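Local coordinates for protein thymidylate kinase (PDB 3LD9) that probably catalyses the ATP-dependent phosphorylation of dTMP to dTDP, a step shared by the de novo and salvage routes to dTTP, at residues A[83-88]-A[132-137]. Sequence-based numbering, arbitrary orientation.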
loop_
_atom_site.group_PDB
_atom_site.type_symbol
_atom_site.label_atom_id
_atom_site.label_comp_id
_atom_site.label_asym_id
_atom_site.label_seq_id
_atom_site.Cartn_x
_atom_site.Cartn_y
_atom_site.Cartn_z
ATOM N N SER A 83 22.793 4.290 3.731
ATOM C CA SER A 83 21.451 3.940 4.141
ATOM C C SER A 83 20.437 4.675 3.288
ATOM O O SER A 83 19.465 4.063 2.778
ATOM C CB SER A 83 21.250 4.255 5.630
ATOM O OG SER A 83 19.965 3.877 6.082
ATOM N N GLU A 84 20.654 5.976 3.085
ATOM C CA GLU A 84 19.680 6.791 2.370
ATOM C C GLU A 84 19.548 6.309 0.929
ATOM O O GLU A 84 18.438 6.183 0.404
ATOM C CB GLU A 84 20.049 8.275 2.420
ATOM C CG GLU A 84 19.092 9.219 1.652
ATOM C CD GLU A 84 19.572 10.667 1.628
ATOM O OE1 GLU A 84 20.755 10.898 1.825
ATOM O OE2 GLU A 84 18.771 11.576 1.382
ATOM N N LEU A 85 20.669 6.024 0.295
ATOM C CA LEU A 85 20.650 5.437 -1.042
ATOM C C LEU A 85 19.786 4.161 -1.066
ATOM O O LEU A 85 18.941 3.996 -1.929
ATOM C CB LEU A 85 22.074 5.114 -1.484
ATOM C CG LEU A 85 22.240 4.166 -2.665
ATOM C CD1 LEU A 85 21.647 4.785 -3.914
ATOM C CD2 LEU A 85 23.712 3.888 -2.868
ATOM N N LEU A 86 19.996 3.274 -0.106
ATOM C CA LEU A 86 19.295 2.005 -0.129
ATOM C C LEU A 86 17.803 2.205 0.130
ATOM O O LEU A 86 16.973 1.492 -0.459
ATOM C CB LEU A 86 19.924 1.008 0.854
ATOM C CG LEU A 86 21.318 0.545 0.358
ATOM C CD1 LEU A 86 22.201 0.121 1.520
ATOM C CD2 LEU A 86 21.257 -0.552 -0.721
ATOM N N PHE A 87 17.431 3.178 0.959
ATOM C CA PHE A 87 15.996 3.436 1.137
ATOM C C PHE A 87 15.415 3.869 -0.200
ATOM O O PHE A 87 14.350 3.370 -0.596
ATOM C CB PHE A 87 15.674 4.486 2.200
ATOM C CG PHE A 87 15.667 3.959 3.594
ATOM C CD1 PHE A 87 14.703 3.076 4.008
ATOM C CD2 PHE A 87 16.606 4.407 4.513
ATOM C CE1 PHE A 87 14.691 2.594 5.334
ATOM C CE2 PHE A 87 16.630 3.939 5.796
ATOM C CZ PHE A 87 15.671 3.025 6.216
ATOM N N PHE A 88 16.115 4.740 -0.915
ATOM C CA PHE A 88 15.611 5.223 -2.216
ATOM C C PHE A 88 15.518 4.113 -3.260
ATOM O O PHE A 88 14.659 4.150 -4.120
ATOM C CB PHE A 88 16.457 6.355 -2.819
ATOM C CG PHE A 88 16.443 7.649 -2.044
ATOM C CD1 PHE A 88 15.420 7.973 -1.181
ATOM C CD2 PHE A 88 17.486 8.561 -2.236
ATOM C CE1 PHE A 88 15.444 9.176 -0.478
ATOM C CE2 PHE A 88 17.513 9.781 -1.573
ATOM C CZ PHE A 88 16.488 10.085 -0.673
ATOM N N SER A 132 29.246 3.050 -9.945
ATOM C CA SER A 132 29.029 1.739 -10.527
ATOM C C SER A 132 28.103 0.925 -9.649
ATOM O O SER A 132 27.239 0.221 -10.168
ATOM C CB SER A 132 30.348 1.008 -10.792
ATOM O OG SER A 132 30.938 0.583 -9.584
ATOM N N LEU A 133 28.225 1.054 -8.323
ATOM C CA LEU A 133 27.278 0.416 -7.404
ATOM C C LEU A 133 25.852 0.910 -7.607
ATOM O O LEU A 133 24.882 0.112 -7.582
ATOM C CB LEU A 133 27.705 0.641 -5.952
ATOM C CG LEU A 133 26.698 0.407 -4.816
ATOM C CD1 LEU A 133 26.281 -1.068 -4.743
ATOM C CD2 LEU A 133 27.301 0.871 -3.495
ATOM N N ILE A 134 25.708 2.224 -7.789
ATOM C CA ILE A 134 24.402 2.857 -7.971
ATOM C C ILE A 134 23.795 2.414 -9.300
ATOM O O ILE A 134 22.601 2.128 -9.359
ATOM C CB ILE A 134 24.514 4.410 -7.888
ATOM C CG1 ILE A 134 24.960 4.821 -6.481
ATOM C CG2 ILE A 134 23.201 5.080 -8.266
ATOM C CD1 ILE A 134 25.185 6.300 -6.285
ATOM N N ASP A 135 24.613 2.332 -10.366
ATOM C CA ASP A 135 24.136 1.739 -11.613
ATOM C C ASP A 135 23.600 0.303 -11.424
ATOM O O ASP A 135 22.535 -0.057 -11.952
ATOM C CB ASP A 135 25.231 1.736 -12.692
ATOM C CG ASP A 135 25.429 3.091 -13.335
ATOM O OD1 ASP A 135 26.517 3.268 -13.926
ATOM O OD2 ASP A 135 24.517 3.965 -13.276
ATOM N N GLN A 136 24.352 -0.501 -10.680
ATOM C CA GLN A 136 23.974 -1.884 -10.425
ATOM C C GLN A 136 22.660 -1.964 -9.626
ATOM O O GLN A 136 21.822 -2.788 -9.933
ATOM C CB GLN A 136 25.077 -2.646 -9.668
ATOM C CG GLN A 136 26.365 -2.935 -10.452
ATOM C CD GLN A 136 27.438 -3.577 -9.565
ATOM O OE1 GLN A 136 27.166 -3.970 -8.423
ATOM N NE2 GLN A 136 28.655 -3.689 -10.088
ATOM N N LEU A 137 22.526 -1.130 -8.598
ATOM C CA LEU A 137 21.348 -1.111 -7.754
ATOM C C LEU A 137 20.110 -0.718 -8.549
ATOM O O LEU A 137 19.073 -1.356 -8.446
ATOM C CB LEU A 137 21.562 -0.167 -6.577
ATOM C CG LEU A 137 22.499 -0.694 -5.480
ATOM C CD1 LEU A 137 22.783 0.395 -4.421
ATOM C CD2 LEU A 137 21.929 -1.935 -4.853
#
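Leu85 reaches from its helix into the angle between Ile134 and Leu137, and its CD2 methyl carries most of the contact. That carbon lies 3.9 Å from Ile134 CG1 and equally 3.9 Å from Leu137 CD1, so one branch tip serves two partners a helical turn apart. The other branch, Leu85 CD1, lies nearest Ile134, 4.2 Å from its CG1. Leu137 CD1 is in turn shared: besides Leu85 it meets Leu86 CD2 at 4.1 Å, the Leu86 and Leu137 side chains crossing at roughly a right angle. All four residues are buried and the closest approaches are all carbon to carbon, so the contact is apolar packing.

The CB of Leu85 already points toward helix 131-141; CG, anti to the backbone N (chi1 164°), continues that way, and chi2 sets the methyls. Ile134 instead sets CG1 beside its backbone N, and it is this methylene rather than the CG2 branch that receives Leu85. The axes of segments 83-88 and 132-137 come within 11.4 Å and only 177 Å² is buried, evidence of a light contact of leucine methyls with one another and with Ile134 CG1. An angle of 22° between the N-to-C directions makes the segments nearly parallel.

Outside the pair, helix 116-126 touches both sides, Thr119 and Gln123 meeting Leu85 while Ile120 meets Ile134; Ile129 of the following loop also packs on Leu85. Ala90 of the second subunit packs on Leu86, and Leu140 of that subunit on Leu133, placing the contact beside a subunit interface. Within the P-loop kinase fold, it joins the N-terminal part of helix 81-105, which precedes strand 109-113, to helix 131-141, which leads toward strand 148-153, with helix 116-126 packed against both.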